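Local coordinates for protein putative DNA helicase (PDB 3DMN) that probably unwinds DNA using the energy of ATP, the part in this crystal being the C-terminal domain of a putative UvrD-like helicase, at residues 13-18 with 136-141; 121-126 with 148-153; 88-93 with 104-109. All coordinates share one frame; numbering follows the deposited sequence.

Interaction 1: 13-18 with 136-141; sequences DFTKEI and LLYTIC
Y138 of helix 134-141 lies against T15 and I18 of the segment 13-18. Its CB starts beside the methyl CG2 of I18, at 4.2 Å. With CG anti to the backbone N (chi1 169°), the ring swings off its own helix and slides past the backbone of 15-16. There CD1 comes edge-on to the backbone O of T15 at 3.1 Å, the oxygen lying near the ring plane; the same oxygen already accepts the backbone N of I18. CE1 still grazes T15 O (3.5 Å) and passes the CA of K16 obliquely; beyond it the side chain also touches L19. The side chains of T15 and Y138 cross at about a right angle. T15 OG1 is turned between its own N and carbonyl carbon (chi1 63°) and is engaged with the backbone O of I11, which puts the methyl CG2 on CB of C141, 3.6 Å away. I18 divides its branches: CG2 rests over the backbone N of Y138 at 3.9 Å and also meets CD2 of L137, while CD1 meets SG of C141 at 4.0 Å. That sulfur completes the seam at the edge of the F14 ring, near its plane, 4.3 Å from CE2. Methyls, a sulfur and ring edges, with one backbone oxygen at the Y138 rim, make up most of the interface; I18 O is held by R134, and E17 O by R162. Beneath it F14 and C141 rest on L148 of strand 147-153, and C141 also on V120. Two helices packed side by side over one face of a parallel sheet form one of the two outer layers of the three-layer alpha/beta fold of P-loop NTPases, the clan of UvrD-like helicases.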
ATOM      1  N   ASP A  13      10.524  10.239   4.209  1.00 26.82           N
ATOM      2  CA  ASP A  13      10.458  10.572   5.613  1.00 26.86           C
ATOM      3  C   ASP A  13       9.487   9.697   6.417  1.00 27.51           C
ATOM      4  O   ASP A  13       9.796   9.304   7.535  1.00 28.39           O
ATOM      5  CB  ASP A  13      10.081  12.038   5.793  1.00 25.89           C
ATOM      6  CG  ASP A  13      11.235  12.959   5.547  1.00 27.70           C
ATOM      7  OD1 ASP A  13      12.395  12.508   5.310  1.00 27.09           O
ATOM      8  OD2 ASP A  13      11.002  14.201   5.568  1.00 28.54           O
ATOM      9  N   PHE A  14       8.309   9.459   5.861  1.00 27.45           N
ATOM     10  CA  PHE A  14       7.367   8.534   6.481  1.00 28.16           C
ATOM     11  C   PHE A  14       7.986   7.119   6.610  1.00 28.21           C
ATOM     12  O   PHE A  14       8.015   6.515   7.715  1.00 28.31           O
ATOM     13  CB  PHE A  14       6.095   8.495   5.643  1.00 27.51           C
ATOM     14  CG  PHE A  14       5.116   7.441   6.107  1.00 28.17           C
ATOM     15  CD1 PHE A  14       4.171   7.751   7.081  1.00 29.96           C
ATOM     16  CD2 PHE A  14       5.090   6.194   5.507  1.00 29.46           C
ATOM     17  CE1 PHE A  14       3.230   6.778   7.533  1.00 30.68           C
ATOM     18  CE2 PHE A  14       4.180   5.217   5.927  1.00 27.95           C
ATOM     19  CZ  PHE A  14       3.230   5.503   6.914  1.00 28.47           C
ATOM     20  N   THR A  15       8.537   6.603   5.503  1.00 28.84           N
ATOM     21  CA  THR A  15       9.037   5.244   5.557  1.00 29.34           C
ATOM     22  C   THR A  15      10.249   5.056   6.465  1.00 29.68           C
ATOM     23  O   THR A  15      10.377   4.017   7.115  1.00 29.38           O
ATOM     24  CB  THR A  15       9.324   4.683   4.156  1.00 29.94           C
ATOM     25  OG1 THR A  15      10.368   5.450   3.526  1.00 32.54           O
ATOM     26  CG2 THR A  15       8.067   4.707   3.301  1.00 29.85           C
ATOM     27  N   LYS A  16      11.140   6.053   6.523  1.00 28.55           N
ATOM     28  CA  LYS A  16      12.353   5.893   7.329  1.00 30.01           C
ATOM     29  C   LYS A  16      11.985   5.608   8.799  1.00 29.93           C
ATOM     30  O   LYS A  16      12.699   4.909   9.495  1.00 29.63           O
ATOM     31  CB  LYS A  16      13.273   7.117   7.209  1.00 30.44           C
ATOM     32  CG  LYS A  16      12.782   8.333   7.963  1.00 35.20           C
ATOM     33  CD  LYS A  16      13.532   9.579   7.597  1.00 39.23           C
ATOM     34  CE  LYS A  16      12.900  10.754   8.331  1.00 39.43           C
ATOM     35  NZ  LYS A  16      13.798  11.961   7.946  1.00 40.41           N
ATOM     36  N   GLU A  17      10.855   6.146   9.257  1.00 28.62           N
ATOM     37  CA  GLU A  17      10.508   6.073  10.679  1.00 29.00           C
ATOM     38  C   GLU A  17       9.865   4.735  11.014  1.00 28.85           C
ATOM     39  O   GLU A  17       9.582   4.456  12.191  1.00 29.26           O
ATOM     40  CB  GLU A  17       9.585   7.229  11.046  1.00 29.41           C
ATOM     41  CG  GLU A  17      10.285   8.588  10.849  1.00 28.74           C
ATOM     42  CD  GLU A  17       9.793   9.683  11.787  1.00 30.24           C
ATOM     43  OE1 GLU A  17       8.746   9.548  12.419  1.00 29.26           O
ATOM     44  OE2 GLU A  17      10.443  10.759  11.803  1.00 29.26           O
ATOM     45  N   ILE A  18       9.624   3.914   9.981  1.00 27.91           N
ATOM     46  CA  ILE A  18       9.102   2.536  10.234  1.00 28.91           C
ATOM     47  C   ILE A  18      10.197   1.655  10.858  1.00 29.56           C
ATOM     48  O   ILE A  18       9.911   0.717  11.634  1.00 30.26           O
ATOM     49  CB  ILE A  18       8.562   1.896   8.960  1.00 27.93           C
ATOM     50  CG1 ILE A  18       7.400   2.728   8.429  1.00 29.55           C
ATOM     51  CG2 ILE A  18       8.055   0.434   9.232  1.00 29.06           C
ATOM     52  CD1 ILE A  18       6.858   2.345   7.054  1.00 29.60           C
ATOM     53  N   LEU A 136       9.796  -5.642   6.578  1.00 28.43           N
ATOM     54  CA  LEU A 136       8.791  -5.901   5.529  1.00 29.03           C
ATOM     55  C   LEU A 136       7.909  -4.681   5.251  1.00 28.46           C
ATOM     56  O   LEU A 136       7.753  -4.280   4.091  1.00 27.61           O
ATOM     57  CB  LEU A 136       7.925  -7.101   5.944  1.00 29.21           C
ATOM     58  CG  LEU A 136       6.773  -7.382   4.981  1.00 31.83           C
ATOM     59  CD1 LEU A 136       7.291  -7.866   3.648  1.00 33.64           C
ATOM     60  CD2 LEU A 136       5.831  -8.438   5.595  1.00 33.41           C
ATOM     61  N   LEU A 137       7.325  -4.091   6.299  1.00 27.95           N
ATOM     62  CA  LEU A 137       6.432  -2.972   6.089  1.00 28.06           C
ATOM     63  C   LEU A 137       7.184  -1.801   5.475  1.00 28.06           C
ATOM     64  O   LEU A 137       6.682  -1.160   4.551  1.00 27.97           O
ATOM     65  CB  LEU A 137       5.773  -2.570   7.417  1.00 27.39           C
ATOM     66  CG  LEU A 137       4.739  -1.460   7.322  1.00 28.66           C
ATOM     67  CD1 LEU A 137       3.586  -1.853   6.384  1.00 27.53           C
ATOM     68  CD2 LEU A 137       4.228  -1.159   8.738  1.00 31.02           C
ATOM     69  N   TYR A 138       8.405  -1.561   5.951  1.00 27.25           N
ATOM     70  CA  TYR A 138       9.263  -0.526   5.366  1.00 27.48           C
ATOM     71  C   TYR A 138       9.489  -0.784   3.864  1.00 28.57           C
ATOM     72  O   TYR A 138       9.330   0.103   3.020  1.00 28.17           O
ATOM     73  CB  TYR A 138      10.603  -0.560   6.089  1.00 28.78           C
ATOM     74  CG  TYR A 138      11.651   0.267   5.398  1.00 27.70           C
ATOM     75  CD1 TYR A 138      11.647   1.649   5.535  1.00 30.78           C
ATOM     76  CD2 TYR A 138      12.621  -0.333   4.624  1.00 28.90           C
ATOM     77  CE1 TYR A 138      12.654   2.429   4.905  1.00 30.18           C
ATOM     78  CE2 TYR A 138      13.598   0.409   3.988  1.00 30.12           C
ATOM     79  CZ  TYR A 138      13.606   1.784   4.125  1.00 31.03           C
ATOM     80  OH  TYR A 138      14.603   2.499   3.473  1.00 35.00           O
ATOM     81  N   THR A 139       9.902  -2.001   3.556  1.00 28.14           N
ATOM     82  CA  THR A 139      10.176  -2.365   2.162  1.00 28.97           C
ATOM     83  C   THR A 139       8.948  -2.179   1.264  1.00 28.60           C
ATOM     84  O   THR A 139       9.053  -1.666   0.175  1.00 30.49           O
ATOM     85  CB  THR A 139      10.699  -3.790   2.092  1.00 29.12           C
ATOM     86  OG1 THR A 139      11.905  -3.837   2.855  1.00 30.06           O
ATOM     87  CG2 THR A 139      11.011  -4.179   0.656  1.00 30.44           C
ATOM     88  N   ILE A 140       7.790  -2.622   1.724  1.00 29.03           N
ATOM     89  CA  ILE A 140       6.567  -2.461   0.935  1.00 28.61           C
ATOM     90  C   ILE A 140       6.278  -0.986   0.676  1.00 29.48           C
ATOM     91  O   ILE A 140       6.025  -0.570  -0.455  1.00 29.65           O
ATOM     92  CB  ILE A 140       5.401  -3.101   1.656  1.00 29.00           C
ATOM     93  CG1 ILE A 140       5.599  -4.632   1.688  1.00 28.88           C
ATOM     94  CG2 ILE A 140       4.072  -2.723   0.991  1.00 31.15           C
ATOM     95  CD1 ILE A 140       4.515  -5.351   2.549  1.00 31.36           C
ATOM     96  N   CYS A 141       6.307  -0.197   1.735  1.00 29.07           N
ATOM     97  CA  CYS A 141       5.948   1.209   1.591  1.00 29.13           C
ATOM     98  C   CYS A 141       6.967   1.928   0.704  1.00 29.19           C
ATOM     99  O   CYS A 141       6.591   2.843  -0.045  1.00 29.54           O
ATOM    100  CB  CYS A 141       5.888   1.861   2.972  1.00 30.06           C
ATOM    101  SG  CYS A 141       4.481   1.367   3.948  1.00 30.78           S
TER

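Interaction 2: 121-126 with 148-153; sequences WNANQE and LTLVAV. With ACT (acetate ion), chain B; ACT (acetate ion), chain L; ACT (acetate ion), chain K.
V151 and W121 pair as neighbours in the parallel sheet of this P-loop NTPase-like domain, where strand 118-121 runs out into an inverse gamma turn centred on A123. V151 serves this exit with its backbone O, which accepts the N of A123 at 3.0 Å and, weakly, that of N122. A123 in turn rests its CB on CD2 of L150 (4.0 Å), and its O lies against CB of A152. On the other face, the W121 ring, CG anti to its backbone N (chi1 171°), reaches across to strand 147-153 and meets both valines obliquely, CZ3 at CG1 of V151 (3.9 Å) and CH2 at CG2 of V153. With an alanine in place of W121, these two valine methyls would probably lose their aromatic cover and the acetate held by NE1 one of its donors. V153 has its backbone gripped at both ends by asparagine amides. Its N gives a bond of 2.9 Å to OD1 of N122, tilted from that amide's carbonyl plane, while ND2 of N122 holds two acetates, probably from the crystallisation liquor. N124, whose OD1 accepts the N of N127, takes the other end: ND2 reaches O of V153 at 2.9 Å, nearly straight at 164° and lying in the planes of both the amide and the carbonyl.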
ATOM      1  N   TRP A 121      -2.163  -2.939   1.203  1.00 26.99           N
ATOM      2  CA  TRP A 121      -3.419  -3.560   1.634  1.00 27.72           C
ATOM      3  C   TRP A 121      -3.308  -4.158   3.038  1.00 28.96           C
ATOM      4  O   TRP A 121      -2.509  -5.090   3.326  1.00 28.42           O
ATOM      5  CB  TRP A 121      -3.897  -4.639   0.621  1.00 28.13           C
ATOM      6  CG  TRP A 121      -5.034  -5.426   1.143  1.00 27.78           C
ATOM      7  CD1 TRP A 121      -5.042  -6.779   1.441  1.00 30.05           C
ATOM      8  CD2 TRP A 121      -6.321  -4.924   1.516  1.00 29.07           C
ATOM      9  NE1 TRP A 121      -6.289  -7.155   1.936  1.00 28.63           N
ATOM     10  CE2 TRP A 121      -7.080  -6.027   2.011  1.00 27.59           C
ATOM     11  CE3 TRP A 121      -6.928  -3.659   1.450  1.00 30.22           C
ATOM     12  CZ2 TRP A 121      -8.401  -5.883   2.430  1.00 28.61           C
ATOM     13  CZ3 TRP A 121      -8.255  -3.516   1.909  1.00 27.83           C
ATOM     14  CH2 TRP A 121      -8.955  -4.627   2.388  1.00 27.84           C
ATOM     15  N   ASN A 122      -4.145  -3.612   3.913  1.00 28.25           N
ATOM     16  CA  ASN A 122      -4.351  -4.168   5.259  1.00 27.68           C
ATOM     17  C   ASN A 122      -3.105  -4.098   6.136  1.00 27.35           C
ATOM     18  O   ASN A 122      -2.634  -5.112   6.683  1.00 28.34           O
ATOM     19  CB  ASN A 122      -4.975  -5.555   5.261  1.00 27.53           C
ATOM     20  CG  ASN A 122      -5.897  -5.729   6.472  1.00 28.17           C
ATOM     21  OD1 ASN A 122      -5.973  -4.808   7.279  1.00 29.64           O
ATOM     22  ND2 ASN A 122      -6.538  -6.901   6.629  1.00 32.02           N
ATOM     23  N   ALA A 123      -2.644  -2.873   6.297  1.00 27.61           N
ATOM     24  CA  ALA A 123      -1.527  -2.539   7.177  1.00 28.03           C
ATOM     25  C   ALA A 123      -2.003  -2.463   8.634  1.00 28.18           C
ATOM     26  O   ALA A 123      -1.836  -1.415   9.294  1.00 28.50           O
ATOM     27  CB  ALA A 123      -0.944  -1.163   6.763  1.00 29.82           C
ATOM     28  N   ASN A 124      -2.572  -3.564   9.121  1.00 27.59           N
ATOM     29  CA  ASN A 124      -3.262  -3.523  10.393  1.00 28.53           C
ATOM     30  C   ASN A 124      -2.467  -4.222  11.496  1.00 29.14           C
ATOM     31  O   ASN A 124      -1.291  -4.591  11.305  1.00 29.75           O
ATOM     32  CB  ASN A 124      -4.679  -4.107  10.281  1.00 28.00           C
ATOM     33  CG  ASN A 124      -4.676  -5.612  10.037  1.00 29.92           C
ATOM     34  OD1 ASN A 124      -3.621  -6.209   9.831  1.00 29.55           O
ATOM     35  ND2 ASN A 124      -5.873  -6.234  10.066  1.00 29.97           N
ATOM     36  N   GLN A 125      -3.075  -4.353  12.664  1.00 28.40           N
ATOM     37  CA  GLN A 125      -2.367  -4.921  13.813  1.00 29.52           C
ATOM     38  C   GLN A 125      -2.119  -6.406  13.580  1.00 30.46           C
ATOM     39  O   GLN A 125      -1.015  -6.903  13.854  1.00 30.50           O
ATOM     40  CB  GLN A 125      -3.261  -4.695  15.034  1.00 29.92           C
ATOM     41  CG  GLN A 125      -2.740  -5.179  16.272  1.00 33.94           C
ATOM     42  CD  GLN A 125      -3.737  -4.842  17.362  1.00 41.32           C
ATOM     43  OE1 GLN A 125      -3.869  -3.682  17.745  1.00 45.19           O
ATOM     44  NE2 GLN A 125      -4.504  -5.837  17.791  1.00 46.09           N
ATOM     45  N   GLU A 126      -3.124  -7.115  13.063  1.00 30.55           N
ATOM     46  CA  GLU A 126      -2.958  -8.554  12.908  1.00 32.78           C
ATOM     47  C   GLU A 126      -1.836  -8.877  11.938  1.00 31.60           C
ATOM     48  O   GLU A 126      -1.065  -9.827  12.162  1.00 32.96           O
ATOM     49  CB  GLU A 126      -4.248  -9.201  12.429  1.00 33.79           C
ATOM     50  CG  GLU A 126      -4.086 -10.709  12.516  1.00 39.53           C
ATOM     51  CD  GLU A 126      -5.349 -11.444  12.235  1.00 46.40           C
ATOM     52  OE1 GLU A 126      -6.407 -10.787  12.093  1.00 49.13           O
ATOM     53  OE2 GLU A 126      -5.257 -12.686  12.140  1.00 49.46           O
ATOM     54  N   LEU A 148       1.574   7.261  -1.838  1.00 26.42           N
ATOM     55  CA  LEU A 148       1.529   6.102  -0.940  1.00 25.96           C
ATOM     56  C   LEU A 148       0.281   6.183  -0.077  1.00 27.78           C
ATOM     57  O   LEU A 148       0.044   7.193   0.600  1.00 28.11           O
ATOM     58  CB  LEU A 148       2.785   6.075  -0.069  1.00 26.47           C
ATOM     59  CG  LEU A 148       2.807   5.040   1.058  1.00 26.48           C
ATOM     60  CD1 LEU A 148       2.777   3.605   0.484  1.00 27.80           C
ATOM     61  CD2 LEU A 148       4.033   5.270   2.031  1.00 27.09           C
ATOM     62  N   THR A 149      -0.484   5.095  -0.090  1.00 26.92           N
ATOM     63  CA  THR A 149      -1.746   5.004   0.665  1.00 26.77           C
ATOM     64  C   THR A 149      -1.642   3.725   1.455  1.00 27.55           C
ATOM     65  O   THR A 149      -1.199   2.724   0.953  1.00 28.02           O
ATOM     66  CB  THR A 149      -2.977   4.871  -0.279  1.00 27.25           C
ATOM     67  OG1 THR A 149      -3.072   6.028  -1.102  1.00 28.29           O
ATOM     68  CG2 THR A 149      -4.274   4.750   0.560  1.00 30.04           C
ATOM     69  N   LEU A 150      -2.053   3.779   2.721  1.00 27.28           N
ATOM     70  CA  LEU A 150      -2.149   2.560   3.564  1.00 27.57           C
ATOM     71  C   LEU A 150      -3.578   2.419   3.998  1.00 27.94           C
ATOM     72  O   LEU A 150      -4.160   3.347   4.562  1.00 29.36           O
ATOM     73  CB  LEU A 150      -1.237   2.609   4.809  1.00 28.59           C
ATOM     74  CG  LEU A 150       0.264   2.496   4.570  1.00 29.04           C
ATOM     75  CD1 LEU A 150       0.823   3.780   4.029  1.00 31.77           C
ATOM     76  CD2 LEU A 150       0.934   2.217   5.938  1.00 31.38           C
ATOM     77  N   VAL A 151      -4.121   1.227   3.775  1.00 26.84           N
ATOM     78  CA  VAL A 151      -5.485   0.896   4.251  1.00 27.14           C
ATOM     79  C   VAL A 151      -5.379  -0.169   5.301  1.00 27.99           C
ATOM     80  O   VAL A 151      -4.745  -1.180   5.067  1.00 27.88           O
ATOM     81  CB  VAL A 151      -6.417   0.416   3.083  1.00 27.80           C
ATOM     82  CG1 VAL A 151      -7.806   0.018   3.612  1.00 29.25           C
ATOM     83  CG2 VAL A 151      -6.557   1.500   2.009  1.00 28.21           C
ATOM     84  N   ALA A 152      -6.012   0.043   6.464  1.00 27.13           N
ATOM     85  CA  ALA A 152      -5.936  -0.962   7.545  1.00 27.57           C
ATOM     86  C   ALA A 152      -7.350  -1.329   7.901  1.00 28.83           C
ATOM     87  O   ALA A 152      -8.203  -0.452   7.971  1.00 30.16           O
ATOM     88  CB  ALA A 152      -5.237  -0.355   8.798  1.00 29.53           C
ATOM     89  N   VAL A 153      -7.585  -2.609   8.139  1.00 26.26           N
ATOM     90  CA  VAL A 153      -8.901  -3.102   8.582  1.00 27.40           C
ATOM     91  C   VAL A 153      -8.780  -3.394  10.078  1.00 28.00           C
ATOM     92  O   VAL A 153      -7.995  -4.274  10.516  1.00 28.69           O
ATOM     93  CB  VAL A 153      -9.289  -4.376   7.851  1.00 27.93           C
ATOM     94  CG1 VAL A 153     -10.633  -4.900   8.408  1.00 29.47           C
ATOM     95  CG2 VAL A 153      -9.432  -4.063   6.351  1.00 29.89           C
TER
HETATM   96  C   ACT B   1      -6.477  -5.519  13.491  1.00 14.08           C
HETATM   97  O   ACT B   1      -5.965  -4.405  13.354  1.00 19.21           O
HETATM   98  OXT ACT B   1      -5.816  -6.569  13.413  1.00 20.28           O
HETATM   99  CH3 ACT B   1      -7.864  -5.500  13.711  1.00 14.73           C
HETATM  100  C   ACT L  11      -9.532  -8.128   8.218  1.00 30.41           C
HETATM  101  O   ACT L  11      -9.639  -8.330   6.980  1.00 31.28           O
HETATM  102  OXT ACT L  11      -8.483  -7.617   8.672  1.00 27.43           O
HETATM  103  CH3 ACT L  11     -10.656  -8.494   9.143  1.00 30.00           C
HETATM  104  C   ACT K  10      -6.821  -9.501   4.127  1.00 27.22           C
HETATM  105  O   ACT K  10      -6.989  -9.772   2.863  1.00 28.18           O
HETATM  106  OXT ACT K  10      -5.710  -9.062   4.577  1.00 24.55           O
HETATM  107  CH3 ACT K  10      -7.921  -9.674   5.117  1.00 29.07           C

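Interaction 3: 88-93 with 104-109; sequences VTLIQT and VVPSFL. With ACT (acetate ion), chain F; ACT (acetate ion), chain C.
V104 opens the contact with both its backbone atoms engaged by the edge strand 88-90. Its N gives a nearly straight bond to O of T89 (2.9 Å, 172°), and its O takes the N of I91 at 2.8 Å, nearly along the C=O axis. One residue bridging two partners that lie either side of L90 is the pattern of a parallel strand pair. The V104 methyls follow the same register: CG2 meets CG1 of V88 at 3.6 Å, and CG1 meets CD1 of L90, which also lies over V104 O. V105 presents both methyls to I91, whose CD1 sits 3.7 Å from CG1 and as far from CG2. I91 gets there because its CG1 is turned between the backbone N and the carbonyl carbon (chi1 72°), which carries CD1 across to V105. At P106 the pairing gives way to packing, with the ring carbon CD 3.8 Å from O of I91. The chain then curls into a 3-10 turn closed by L109 N on P106 O, which brings L109 back: its CD1 presses against I91 O at 3.5 Å and reaches the backbone of Q92. On the far side of the edge strand, the N of V88 and of L90 bind acetates, probably from the crystallisation liquor. V88 and L90 lie under helix 71-82, against T78; V105 is hydrogen-bonded through its backbone to I66 and G68 of strand 64-68, and S107 packs on L136 and I140 of helix 134-141.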
ATOM      1  N   VAL A  88      -8.706  -6.535 -12.543  1.00 27.67           N
ATOM      2  CA  VAL A  88      -7.646  -6.887 -11.556  1.00 28.62           C
ATOM      3  C   VAL A  88      -6.731  -7.964 -12.108  1.00 29.30           C
ATOM      4  O   VAL A  88      -7.185  -8.964 -12.735  1.00 30.06           O
ATOM      5  CB  VAL A  88      -8.229  -7.397 -10.249  1.00 28.48           C
ATOM      6  CG1 VAL A  88      -7.092  -7.475  -9.158  1.00 28.49           C
ATOM      7  CG2 VAL A  88      -9.327  -6.461  -9.803  1.00 30.48           C
ATOM      8  N   THR A  89      -5.432  -7.743 -11.892  1.00 29.17           N
ATOM      9  CA  THR A  89      -4.422  -8.736 -12.241  1.00 29.50           C
ATOM     10  C   THR A  89      -3.649  -9.058 -10.966  1.00 29.61           C
ATOM     11  O   THR A  89      -2.899  -8.215 -10.458  1.00 29.82           O
ATOM     12  CB  THR A  89      -3.477  -8.194 -13.306  1.00 28.72           C
ATOM     13  OG1 THR A  89      -4.222  -7.968 -14.505  1.00 30.09           O
ATOM     14  CG2 THR A  89      -2.344  -9.193 -13.589  1.00 31.74           C
ATOM     15  N   LEU A  90      -3.851 -10.272 -10.456  1.00 29.77           N
ATOM     16  CA  LEU A  90      -3.099 -10.726  -9.304  1.00 31.46           C
ATOM     17  C   LEU A  90      -1.823 -11.305  -9.886  1.00 32.63           C
ATOM     18  O   LEU A  90      -1.840 -12.370 -10.557  1.00 31.86           O
ATOM     19  CB  LEU A  90      -3.915 -11.725  -8.488  1.00 31.54           C
ATOM     20  CG  LEU A  90      -3.174 -12.468  -7.370  1.00 35.17           C
ATOM     21  CD1 LEU A  90      -2.491 -11.473  -6.548  1.00 34.70           C
ATOM     22  CD2 LEU A  90      -4.131 -13.287  -6.551  1.00 39.40           C
ATOM     23  N   ILE A  91      -0.742 -10.524  -9.728  1.00 35.09           N
ATOM     24  CA  ILE A  91       0.506 -10.768 -10.496  1.00 37.92           C
ATOM     25  C   ILE A  91       1.228 -11.968  -9.977  1.00 38.76           C
ATOM     26  O   ILE A  91       1.209 -12.258  -8.774  1.00 39.84           O
ATOM     27  CB  ILE A  91       1.483  -9.527 -10.651  1.00 36.99           C
ATOM     28  CG1 ILE A  91       2.204  -9.179  -9.341  1.00 38.56           C
ATOM     29  CG2 ILE A  91       0.759  -8.324 -11.327  1.00 39.13           C
ATOM     30  CD1 ILE A  91       3.547  -8.458  -9.536  1.00 39.08           C
ATOM     31  N   GLN A  92       1.826 -12.710 -10.934  1.00 39.65           N
ATOM     32  CA  GLN A  92       2.583 -13.942 -10.627  1.00 41.73           C
ATOM     33  C   GLN A  92       4.060 -13.781 -11.015  1.00 41.64           C
ATOM     34  O   GLN A  92       4.909 -14.625 -10.680  1.00 41.15           O
ATOM     35  CB  GLN A  92       2.003 -15.148 -11.382  1.00 41.30           C
ATOM     36  CG  GLN A  92       0.474 -15.340 -11.276  1.00 43.70           C
ATOM     37  CD  GLN A  92       0.025 -16.763 -11.602  1.00 45.01           C
ATOM     38  OE1 GLN A  92       0.851 -17.658 -11.793  1.00 50.13           O
ATOM     39  NE2 GLN A  92      -1.293 -16.971 -11.676  1.00 49.34           N
ATOM     40  N   THR A  93       4.349 -12.694 -11.733  1.00 41.02           N
ATOM     41  CA  THR A  93       5.718 -12.386 -12.138  1.00 41.21           C
ATOM     42  C   THR A  93       5.819 -10.873 -12.359  1.00 41.43           C
ATOM     43  O   THR A  93       4.812 -10.235 -12.614  1.00 41.08           O
ATOM     44  CB  THR A  93       6.107 -13.250 -13.367  1.00 41.87           C
ATOM     45  OG1 THR A  93       7.532 -13.327 -13.447  1.00 42.32           O
ATOM     46  CG2 THR A  93       5.472 -12.718 -14.689  1.00 39.94           C
ATOM     47  N   VAL A 104      -2.317  -6.375  -8.353  1.00 29.13           N
ATOM     48  CA  VAL A 104      -2.247  -6.773  -6.954  1.00 29.30           C
ATOM     49  C   VAL A 104      -1.006  -7.666  -6.850  1.00 29.64           C
ATOM     50  O   VAL A 104      -0.906  -8.687  -7.581  1.00 30.16           O
ATOM     51  CB  VAL A 104      -3.544  -7.550  -6.511  1.00 28.97           C
ATOM     52  CG1 VAL A 104      -3.327  -8.024  -5.086  1.00 29.81           C
ATOM     53  CG2 VAL A 104      -4.747  -6.611  -6.547  1.00 29.13           C
ATOM     54  N   VAL A 105      -0.099  -7.292  -5.952  1.00 29.44           N
ATOM     55  CA  VAL A 105       1.276  -7.779  -5.937  1.00 30.72           C
ATOM     56  C   VAL A 105       1.515  -8.330  -4.521  1.00 29.44           C
ATOM     57  O   VAL A 105       1.490  -7.573  -3.564  1.00 30.21           O
ATOM     58  CB  VAL A 105       2.326  -6.538  -6.164  1.00 30.01           C
ATOM     59  CG1 VAL A 105       3.792  -6.990  -6.168  1.00 34.93           C
ATOM     60  CG2 VAL A 105       2.034  -5.740  -7.444  1.00 34.25           C
ATOM     61  N   PRO A 106       1.771  -9.649  -4.383  1.00 29.62           N
ATOM     62  CA  PRO A 106       2.243 -10.067  -3.024  1.00 29.39           C
ATOM     63  C   PRO A 106       3.613  -9.473  -2.709  1.00 28.28           C
ATOM     64  O   PRO A 106       4.436  -9.327  -3.613  1.00 28.44           O
ATOM     65  CB  PRO A 106       2.404 -11.574  -3.159  1.00 31.07           C
ATOM     66  CG  PRO A 106       1.575 -11.935  -4.358  1.00 31.66           C
ATOM     67  CD  PRO A 106       1.659 -10.791  -5.304  1.00 31.36           C
ATOM     68  N   SER A 107       3.869  -9.173  -1.444  1.00 27.63           N
ATOM     69  CA  SER A 107       5.077  -8.440  -1.064  1.00 27.11           C
ATOM     70  C   SER A 107       6.319  -9.072  -1.650  1.00 28.07           C
ATOM     71  O   SER A 107       7.220  -8.383  -2.153  1.00 29.30           O
ATOM     72  CB  SER A 107       5.230  -8.339   0.458  1.00 27.43           C
ATOM     73  OG  SER A 107       5.301  -9.635   1.068  1.00 28.30           O
ATOM     74  N   PHE A 108       6.376 -10.399  -1.588  1.00 26.81           N
ATOM     75  CA  PHE A 108       7.555 -11.136  -2.084  1.00 28.73           C
ATOM     76  C   PHE A 108       7.781 -11.070  -3.590  1.00 30.35           C
ATOM     77  O   PHE A 108       8.845 -11.541  -4.082  1.00 33.22           O
ATOM     78  CB  PHE A 108       7.513 -12.612  -1.604  1.00 28.90           C
ATOM     79  CG  PHE A 108       6.271 -13.343  -1.986  1.00 28.97           C
ATOM     80  CD1 PHE A 108       5.232 -13.516  -1.053  1.00 28.11           C
ATOM     81  CD2 PHE A 108       6.111 -13.858  -3.272  1.00 30.56           C
ATOM     82  CE1 PHE A 108       4.069 -14.213  -1.370  1.00 27.36           C
ATOM     83  CE2 PHE A 108       4.953 -14.552  -3.629  1.00 29.79           C
ATOM     84  CZ  PHE A 108       3.910 -14.748  -2.654  1.00 30.53           C
ATOM     85  N   LEU A 109       6.804 -10.556  -4.331  1.00 31.42           N
ATOM     86  CA  LEU A 109       6.994 -10.446  -5.779  1.00 34.23           C
ATOM     87  C   LEU A 109       7.300  -9.039  -6.179  1.00 36.48           C
ATOM     88  O   LEU A 109       7.487  -8.768  -7.372  1.00 38.12           O
ATOM     89  CB  LEU A 109       5.816 -10.949  -6.591  1.00 34.37           C
ATOM     90  CG  LEU A 109       5.593 -12.451  -6.607  1.00 35.16           C
ATOM     91  CD1 LEU A 109       4.400 -12.784  -7.519  1.00 37.37           C
ATOM     92  CD2 LEU A 109       6.857 -13.232  -6.996  1.00 38.27           C
TER
HETATM   93  C   ACT F   5      -6.142 -12.214 -12.013  1.00 33.84           C
HETATM   94  O   ACT F   5      -4.917 -12.213 -12.302  1.00 33.98           O
HETATM   95  OXT ACT F   5      -6.958 -12.262 -12.963  1.00 35.03           O
HETATM   96  CH3 ACT F   5      -6.615 -12.243 -10.610  1.00 33.58           C
HETATM   97  C   ACT C   2     -10.556  -8.927 -14.600  1.00 21.42           C
HETATM   98  O   ACT C   2     -10.746  -8.581 -13.418  1.00 21.06           O
HETATM   99  OXT ACT C   2      -9.630  -8.343 -15.197  1.00 25.17           O
HETATM  100  CH3 ACT C   2     -11.328  -9.964 -15.250  1.00 18.63           C

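Overall arrangement
Interactions 1 and 2 are both buried and meet directly: F14 and C141 also reach L150, so the helix pair of 13-18 with 136-141 is seated on strand 147-153. Interaction 3 lies toward the outer edge of the same parallel sheet, its centre about 17 Å from that of interaction 2, and is only partly buried; it touches interaction 1 through the 3-10 turn at 107-109 and helix 134-141. The chemistry follows the place: apolar packing between helices in interaction 1, asparagine amides gripping a strand end in interaction 2, and regular backbone pairing backed by aliphatic side chains in interaction 3. Acetates accompany both sheet contacts.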